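Local coordinates for protein superoxide dismutase [Cu-Zn] (Bacteroidetes bacterium GWA2_30_7, PDB 7B4O) that probably catalyses the dismutation of superoxide to oxygen and hydrogen peroxide as a dimeric copper-zinc enzyme, here carrying zinc ions at its metal sites, at residues A[7-13]-A[23-29]; A[40-45]-A[95-101]; A[55-59]-A[145-149]. All blocks are in the same frame, centred on the assembly; numbering follows the deposited sequence.

Contact 1. Residues A[7-13]-A[23-29]; sequences QKAVCVI and GVITFTK
K8 to I13 pair with G23 to T28 as the two strands of a β-hairpin, the first in the Greek-key β-barrel of Cu,Zn superoxide dismutase, running at 171° to each other. Backbone hydrogen bonds carry most of the pairing. A9 and F27 exchange both of theirs (A9 N to F27 O 2.8 Å), as do C11 and I25, and K29 N reaches Q7 O at 2.9 Å to start the ladder. At the other end I13 N donates to G23 O, while the return bond from G23 N to I13 O, at 3.4 Å, is weak; a water donating to I13 O sits beside it. Between these rungs CA-H...O contacts add to the grip, the shortest from K8 CA to F27 O (3.2 Å).

Apolar packing differs between the faces. V10 and V12 lie alongside V24 and T26; V10 also packs on D57 and V12 on S59 of the second subunit. A9, C11, I13, I25 and F27 turn inward against M123, V125 and F112. There the F27 ring turns its edge to A9 O and C11 CB, CD1 lying 3.8 Å from A9 O. With CG1 of I13 wedged between its own backbone N and carbonyl carbon (chi1 67°), that atom sits 3.6 Å from G23 N, and CG2 of the same isoleucine rests 3.7 Å from I25 CD1.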
loop_
_atom_site.group_PDB
_atom_site.type_symbol
_atom_site.label_atom_id
_atom_site.label_comp_id
_atom_site.label_asym_id
_atom_site.label_seq_id
_atom_site.Cartn_x
_atom_site.Cartn_y
_atom_site.Cartn_z
ATOM N N GLN A 7 0.511 -0.928 15.874
ATOM C CA GLN A 7 0.739 -2.283 16.435
ATOM C C GLN A 7 0.624 -3.332 15.331
ATOM O O GLN A 7 1.007 -4.486 15.567
ATOM C CB GLN A 7 -0.311 -2.622 17.497
ATOM C CG GLN A 7 -0.312 -1.696 18.699
ATOM C CD GLN A 7 1.018 -1.698 19.413
ATOM O OE1 GLN A 7 1.685 -0.668 19.502
ATOM N NE2 GLN A 7 1.423 -2.861 19.901
ATOM N N LYS A 8 0.066 -2.959 14.180
ATOM C CA LYS A 8 -0.267 -3.920 13.109
ATOM C C LYS A 8 -0.073 -3.245 11.756
ATOM O O LYS A 8 -0.460 -2.077 11.589
ATOM C CB LYS A 8 -1.707 -4.416 13.262
ATOM C CG LYS A 8 -2.154 -5.425 12.220
ATOM C CD LYS A 8 -3.510 -6.003 12.527
ATOM C CE LYS A 8 -4.087 -6.765 11.354
ATOM N NZ LYS A 8 -5.464 -7.235 11.631
ATOM N N ALA A 9 0.508 -3.979 10.815
ATOM C CA ALA A 9 0.612 -3.541 9.412
ATOM C C ALA A 9 0.025 -4.639 8.541
ATOM O O ALA A 9 0.077 -5.815 8.925
ATOM C CB ALA A 9 2.035 -3.232 9.030
ATOM N N VAL A 10 -0.542 -4.228 7.420
ATOM C CA VAL A 10 -1.245 -5.153 6.504
ATOM C C VAL A 10 -0.746 -4.872 5.095
ATOM O O VAL A 10 -0.634 -3.707 4.713
ATOM C CB VAL A 10 -2.770 -4.993 6.616
ATOM C CG1 VAL A 10 -3.471 -5.945 5.654
ATOM C CG2 VAL A 10 -3.260 -5.214 8.037
ATOM N N CYS A 11 -0.539 -5.933 4.330
ATOM C CA CYS A 11 -0.109 -5.830 2.922
ATOM C C CYS A 11 -0.913 -6.817 2.093
ATOM O O CYS A 11 -0.814 -8.038 2.332
ATOM C CB CYS A 11 1.370 -6.133 2.782
ATOM S SG CYS A 11 1.936 -5.948 1.085
ATOM N N VAL A 12 -1.700 -6.285 1.172
ATOM C CA VAL A 12 -2.406 -7.125 0.174
ATOM C C VAL A 12 -1.529 -7.146 -1.069
ATOM O O VAL A 12 -1.155 -6.066 -1.569
ATOM C CB VAL A 12 -3.814 -6.603 -0.123
ATOM C CG1 VAL A 12 -4.498 -7.484 -1.157
ATOM C CG2 VAL A 12 -4.640 -6.493 1.145
ATOM N N ILE A 13 -1.167 -8.338 -1.522
ATOM C CA ILE A 13 -0.297 -8.411 -2.727
ATOM C C ILE A 13 -1.137 -8.772 -3.939
ATOM O O ILE A 13 -2.145 -9.524 -3.836
ATOM C CB ILE A 13 0.938 -9.300 -2.555
ATOM C CG1 ILE A 13 0.562 -10.766 -2.408
ATOM C CG2 ILE A 13 1.817 -8.795 -1.416
ATOM C CD1 ILE A 13 1.766 -11.671 -2.491
ATOM N N GLY A 23 -2.624 -12.520 -2.242
ATOM C CA GLY A 23 -2.657 -12.918 -0.834
ATOM C C GLY A 23 -2.550 -11.744 0.096
ATOM O O GLY A 23 -2.555 -10.576 -0.365
ATOM N N VAL A 24 -2.463 -12.070 1.370
ATOM C CA VAL A 24 -2.434 -11.066 2.462
ATOM C C VAL A 24 -1.281 -11.416 3.391
ATOM O O VAL A 24 -1.111 -12.604 3.752
ATOM C CB VAL A 24 -3.776 -10.994 3.214
ATOM C CG1 VAL A 24 -3.737 -9.946 4.314
ATOM C CG2 VAL A 24 -4.944 -10.747 2.272
ATOM N N ILE A 25 -0.543 -10.383 3.771
ATOM C CA ILE A 25 0.554 -10.476 4.762
ATOM C C ILE A 25 0.215 -9.522 5.904
ATOM O O ILE A 25 -0.141 -8.377 5.625
ATOM C CB ILE A 25 1.908 -10.144 4.113
ATOM C CG1 ILE A 25 2.162 -11.014 2.881
ATOM C CG2 ILE A 25 3.025 -10.264 5.140
ATOM C CD1 ILE A 25 2.906 -10.307 1.807
ATOM N N THR A 26 0.299 -10.006 7.132
ATOM C CA THR A 26 0.121 -9.158 8.327
ATOM C C THR A 26 1.405 -9.172 9.144
ATOM O O THR A 26 2.117 -10.191 9.178
ATOM C CB THR A 26 -1.089 -9.575 9.159
ATOM O OG1 THR A 26 -0.817 -10.853 9.724
ATOM C CG2 THR A 26 -2.359 -9.579 8.341
ATOM N N PHE A 27 1.643 -8.043 9.792
ATOM C CA PHE A 27 2.777 -7.817 10.706
ATOM C C PHE A 27 2.165 -7.366 12.023
ATOM O O PHE A 27 1.502 -6.328 12.016
ATOM C CB PHE A 27 3.715 -6.756 10.132
ATOM C CG PHE A 27 4.222 -7.036 8.742
ATOM C CD1 PHE A 27 3.503 -6.649 7.622
ATOM C CD2 PHE A 27 5.452 -7.645 8.556
ATOM C CE1 PHE A 27 3.986 -6.912 6.351
ATOM C CE2 PHE A 27 5.948 -7.873 7.284
ATOM C CZ PHE A 27 5.221 -7.502 6.181
ATOM N N THR A 28 2.384 -8.108 13.105
ATOM C CA THR A 28 1.771 -7.788 14.417
ATOM C C THR A 28 2.885 -7.698 15.463
ATOM O O THR A 28 3.675 -8.651 15.561
ATOM C CB THR A 28 0.686 -8.811 14.764
ATOM O OG1 THR A 28 -0.226 -8.868 13.662
ATOM C CG2 THR A 28 -0.058 -8.449 16.030
ATOM N N LYS A 29 2.935 -6.590 16.201
ATOM C CA LYS A 29 3.887 -6.441 17.323
ATOM C C LYS A 29 3.606 -7.579 18.303
ATOM O O LYS A 29 2.432 -7.798 18.615
ATOM C CB LYS A 29 3.766 -5.062 17.976
ATOM C CG LYS A 29 4.931 -4.678 18.878
ATOM C CD LYS A 29 6.210 -4.364 18.124
ATOM C CE LYS A 29 7.434 -4.302 19.014
ATOM N NZ LYS A 29 7.861 -5.648 19.470
HETATM O O HOH W 1 -4.728 -10.112 -3.426
#

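Contact 2. Residues A[40-45]-A[95-101]; sequences LNGLSP and ADENGKA
L40 and A101 form an antiparallel hydrogen-bonded pair. L40 N gives a nearly straight bond (174°) to A101 O at 2.8 Å, whereas A101 N meets L40 O at 2.9 Å from well above the carbonyl plane. Beyond this pair the backbones go on touching without strand structure: L43 N donates to a lone pair of G99 O (3.2 Å), and G99 CA presses to 2.9 Å from L43 O, where any CB would clash. A water joins G42 N to N98 O. G99 ends a type I turn begun by D96, whose OD1 forms an Asx turn with N98 N and is also met by K100 N from the opposite face of the carboxylate.

Both segments carry connections of the Greek-key barrel: 42-45 links strand 33-41 to 46-53, and 96-100 links 89-95 to 101-107, so two loops lie against each other at one barrel end. L43 packs through CB on A95 CB (3.6 Å) and through CD1 on A101 CB (3.7 Å), next to V125. CB and CG of P45 rest against D96 O, CG at 3.5 Å. Nearer the solvent, K100 runs beside N41 and, bent at its last two torsions (chi3 -79°, chi4 -71°), sets NZ on an in-plane lone pair of N41 OD1 at 3.2 Å. A leucine in place of N41 would probably deprive the K100 ammonium of this acceptor and let its bent chain swing away.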
loop_
_atom_site.group_PDB
_atom_site.type_symbol
_atom_site.label_atom_id
_atom_site.label_comp_id
_atom_site.label_asym_id
_atom_site.label_seq_id
_atom_site.Cartn_x
_atom_site.Cartn_y
_atom_site.Cartn_z
ATOM N N LEU A 40 -0.730 -16.752 0.880
ATOM C CA LEU A 40 -0.719 -16.435 -0.568
ATOM C C LEU A 40 -1.273 -17.619 -1.354
ATOM O O LEU A 40 -1.285 -18.759 -0.852
ATOM C CB LEU A 40 0.712 -16.141 -1.031
ATOM C CG LEU A 40 1.551 -15.223 -0.146
ATOM C CD1 LEU A 40 2.903 -14.972 -0.804
ATOM C CD2 LEU A 40 0.859 -13.900 0.172
ATOM N N ASN A 41 -1.711 -17.335 -2.570
ATOM C CA ASN A 41 -2.196 -18.357 -3.523
ATOM C C ASN A 41 -1.660 -18.042 -4.919
ATOM O O ASN A 41 -1.189 -16.919 -5.160
ATOM C CB ASN A 41 -3.723 -18.408 -3.522
ATOM C CG ASN A 41 -4.295 -18.821 -2.182
ATOM O OD1 ASN A 41 -4.284 -19.998 -1.836
ATOM N ND2 ASN A 41 -4.755 -17.855 -1.403
ATOM N N GLY A 42 -1.745 -19.022 -5.810
ATOM C CA GLY A 42 -1.404 -18.844 -7.232
ATOM C C GLY A 42 0.087 -18.941 -7.495
ATOM O O GLY A 42 0.499 -18.581 -8.610
ATOM N N LEU A 43 0.873 -19.427 -6.528
ATOM C CA LEU A 43 2.342 -19.572 -6.682
ATOM C C LEU A 43 2.694 -20.920 -7.306
ATOM O O LEU A 43 2.040 -21.913 -7.008
ATOM C CB LEU A 43 3.016 -19.444 -5.317
ATOM C CG LEU A 43 3.200 -18.018 -4.833
ATOM C CD1 LEU A 43 3.443 -18.007 -3.345
ATOM C CD2 LEU A 43 4.326 -17.313 -5.573
ATOM N N SER A 44 3.764 -20.951 -8.092
ATOM C CA SER A 44 4.366 -22.232 -8.527
ATOM C C SER A 44 4.830 -22.959 -7.271
ATOM O O SER A 44 5.339 -22.339 -6.331
ATOM C CB SER A 44 5.468 -22.045 -9.536
ATOM O OG SER A 44 6.525 -21.264 -9.016
ATOM N N PRO A 45 4.630 -24.285 -7.166
ATOM C CA PRO A 45 5.093 -25.023 -5.995
ATOM C C PRO A 45 6.594 -24.811 -5.765
ATOM O O PRO A 45 7.341 -24.737 -6.730
ATOM C CB PRO A 45 4.772 -26.482 -6.340
ATOM C CG PRO A 45 3.592 -26.360 -7.259
ATOM C CD PRO A 45 3.901 -25.143 -8.105
ATOM N N ALA A 95 5.358 -22.551 -1.386
ATOM C CA ALA A 95 4.034 -22.905 -1.938
ATOM C C ALA A 95 3.916 -24.429 -2.031
ATOM O O ALA A 95 4.873 -25.082 -2.466
ATOM C CB ALA A 95 3.829 -22.232 -3.273
ATOM N N ASP A 96 2.748 -24.955 -1.646
ATOM C CA ASP A 96 2.419 -26.399 -1.737
ATOM C C ASP A 96 2.043 -26.754 -3.185
ATOM O O ASP A 96 2.119 -25.880 -4.083
ATOM C CB ASP A 96 1.339 -26.782 -0.724
ATOM C CG ASP A 96 -0.043 -26.200 -0.966
ATOM O OD1 ASP A 96 -0.312 -25.763 -2.097
ATOM O OD2 ASP A 96 -0.847 -26.205 -0.006
ATOM N N GLU A 97 1.646 -28.001 -3.405
ATOM C CA GLU A 97 1.383 -28.531 -4.770
ATOM C C GLU A 97 0.188 -27.804 -5.412
ATOM O O GLU A 97 0.068 -27.861 -6.646
ATOM C CB GLU A 97 1.217 -30.047 -4.725
ATOM C CG GLU A 97 -0.057 -30.521 -4.064
ATOM C CD GLU A 97 -0.245 -32.035 -4.115
ATOM O OE1 GLU A 97 -0.381 -32.599 -5.238
ATOM O OE2 GLU A 97 -0.241 -32.660 -3.032
ATOM N N ASN A 98 -0.645 -27.137 -4.619
ATOM C CA ASN A 98 -1.851 -26.400 -5.090
ATOM C C ASN A 98 -1.556 -24.904 -5.263
ATOM O O ASN A 98 -2.471 -24.172 -5.670
ATOM C CB ASN A 98 -3.035 -26.604 -4.144
ATOM C CG ASN A 98 -3.299 -28.057 -3.809
ATOM O OD1 ASN A 98 -3.475 -28.426 -2.646
ATOM N ND2 ASN A 98 -3.336 -28.888 -4.828
ATOM N N GLY A 99 -0.321 -24.462 -4.992
ATOM C CA GLY A 99 0.081 -23.051 -5.131
ATOM C C GLY A 99 -0.250 -22.221 -3.899
ATOM O O GLY A 99 -0.082 -20.998 -3.961
ATOM N N LYS A 100 -0.711 -22.860 -2.823
ATOM C CA LYS A 100 -1.032 -22.178 -1.547
ATOM C C LYS A 100 0.248 -22.083 -0.713
ATOM O O LYS A 100 0.963 -23.083 -0.583
ATOM C CB LYS A 100 -2.111 -22.924 -0.765
ATOM C CG LYS A 100 -2.527 -22.279 0.549
ATOM C CD LYS A 100 -3.698 -22.996 1.196
ATOM C CE LYS A 100 -5.032 -22.640 0.572
ATOM N NZ LYS A 100 -5.461 -21.257 0.904
ATOM N N ALA A 101 0.489 -20.912 -0.150
ATOM C CA ALA A 101 1.719 -20.623 0.606
ATOM C C ALA A 101 1.343 -19.967 1.930
ATOM O O ALA A 101 0.648 -18.939 1.925
ATOM C CB ALA A 101 2.642 -19.759 -0.216
HETATM O O HOH W 2 -3.194 -18.923 1.426
HETATM O O HOH W 3 -3.130 -21.538 -5.497
#

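Contact 3. Residues A[55-59]-A[145-149]; sequences CGDCS and ACGVI
A disulfide between C58 and C146 makes this a covalent contact, buried where the loop after strand 46-53 passes over barrel strand 143-151. C58 SG is bonded to C146 SG at 2.1 Å, and the torsion about this bond is left-handed, -75°. C146 holds its SG anti to the backbone N (chi1 -173°), which aims it off the strand at the loop; C58 sends its own SG back from the loop, to 3.4 Å from G147 N. A second, non-covalent contact lies two residues along the strand, where the CG2 methyl of V148 comes 3.4 Å from the carbonyl O of G56, the centre of an inverse γ-turn.

An intrasubunit disulfide tying this loop to the barrel is a hallmark of Cu,Zn superoxide dismutases. Here the loop also lies at the dimer interface: C58 packs on Y14 and V148 on V148 of the second subunit. The loop is also shaped from within. D57 OD1 accepts from S59 N at 3.0 Å in an Asx turn and, on its syn lone pair, from S59 OG at 2.6 Å, so two bonds from one residue fix the carboxylate on the side of the loop turned away from the strand. D57 O is bound in turn by the hydroxyl of S65.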
loop_
_atom_site.group_PDB
_atom_site.type_symbol
_atom_site.label_atom_id
_atom_site.label_comp_id
_atom_site.label_asym_id
_atom_site.label_seq_id
_atom_site.Cartn_x
_atom_site.Cartn_y
_atom_site.Cartn_z
ATOM N N CYS A 55 10.654 0.901 -2.222
ATOM C CA CYS A 55 9.582 1.819 -2.677
ATOM C C CYS A 55 8.219 1.126 -2.608
ATOM O O CYS A 55 8.089 0.010 -3.146
ATOM C CB CYS A 55 9.794 2.319 -4.094
ATOM S SG CYS A 55 11.337 3.238 -4.257
ATOM N N GLY A 56 7.244 1.780 -2.000
ATOM C CA GLY A 56 5.847 1.323 -2.018
ATOM C C GLY A 56 5.180 1.728 -3.318
ATOM O O GLY A 56 4.171 2.461 -3.288
ATOM N N ASP A 57 5.734 1.276 -4.433
ATOM C CA ASP A 57 5.317 1.688 -5.792
ATOM C C ASP A 57 5.147 0.412 -6.614
ATOM O O ASP A 57 6.161 -0.144 -7.086
ATOM C CB ASP A 57 6.302 2.674 -6.419
ATOM C CG ASP A 57 5.877 3.157 -7.792
ATOM O OD1 ASP A 57 4.953 2.538 -8.365
ATOM O OD2 ASP A 57 6.493 4.113 -8.291
ATOM N N CYS A 58 3.906 -0.054 -6.741
ATOM C CA CYS A 58 3.568 -1.290 -7.484
ATOM C C CYS A 58 3.009 -0.940 -8.867
ATOM O O CYS A 58 2.330 -1.797 -9.461
ATOM C CB CYS A 58 2.599 -2.149 -6.684
ATOM S SG CYS A 58 3.295 -2.800 -5.142
ATOM N N SER A 59 3.326 0.243 -9.399
ATOM C CA SER A 59 2.755 0.731 -10.680
ATOM C C SER A 59 3.366 0.010 -11.893
ATOM O O SER A 59 2.694 -0.064 -12.914
ATOM C CB SER A 59 2.867 2.224 -10.793
ATOM O OG SER A 59 4.213 2.632 -10.835
ATOM N N ALA A 145 4.724 -10.725 -7.699
ATOM C CA ALA A 145 3.645 -10.020 -6.975
ATOM C C ALA A 145 4.220 -8.846 -6.201
ATOM O O ALA A 145 5.412 -8.885 -5.845
ATOM C CB ALA A 145 2.889 -10.963 -6.085
ATOM N N CYS A 146 3.405 -7.830 -5.977
ATOM C CA CYS A 146 3.814 -6.565 -5.332
ATOM C C CYS A 146 2.643 -6.101 -4.472
ATOM O O CYS A 146 1.477 -6.178 -4.919
ATOM C CB CYS A 146 4.181 -5.511 -6.373
ATOM S SG CYS A 146 4.894 -3.985 -5.711
ATOM N N GLY A 147 2.934 -5.579 -3.288
ATOM C CA GLY A 147 1.922 -4.848 -2.522
ATOM C C GLY A 147 2.570 -3.824 -1.629
ATOM O O GLY A 147 3.776 -3.920 -1.417
ATOM N N VAL A 148 1.791 -2.884 -1.139
ATOM C CA VAL A 148 2.281 -1.806 -0.252
ATOM C C VAL A 148 1.837 -2.102 1.176
ATOM O O VAL A 148 0.700 -2.500 1.407
ATOM C CB VAL A 148 1.831 -0.423 -0.746
ATOM C CG1 VAL A 148 2.287 0.686 0.202
ATOM C CG2 VAL A 148 2.336 -0.171 -2.157
ATOM N N ILE A 149 2.749 -1.918 2.114
ATOM C CA ILE A 149 2.517 -2.194 3.554
ATOM C C ILE A 149 1.833 -0.984 4.189
ATOM O O ILE A 149 2.410 0.124 4.187
ATOM C CB ILE A 149 3.843 -2.539 4.244
ATOM C CG1 ILE A 149 4.527 -3.722 3.567
ATOM C CG2 ILE A 149 3.621 -2.785 5.733
ATOM C CD1 ILE A 149 5.978 -3.924 3.990
#

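Contact 1 comes first along the chain and closes a short loop, residues 14-22, before either of the others opens. Contact 2 then opens at 40-45, and contact 3 at 55-59 before contact 2 closes at 95-101; contact 3 closes last, at 145-149, so these two cross. The metal ligands H69, H77, H86 and D89 lie in the chain enclosed by both. Within the barrel, contact 1 is the middle piece: L40 CD2 of contact 2 packs on I13 and G23, while C11 SG lies against G147 of contact 3. Contacts 2 and 3 do not touch, their nearest atoms being about 7 Å apart; contact 2 joins two connections at a barrel end, and contact 3 ties the dimer-side loop to strand 143-151.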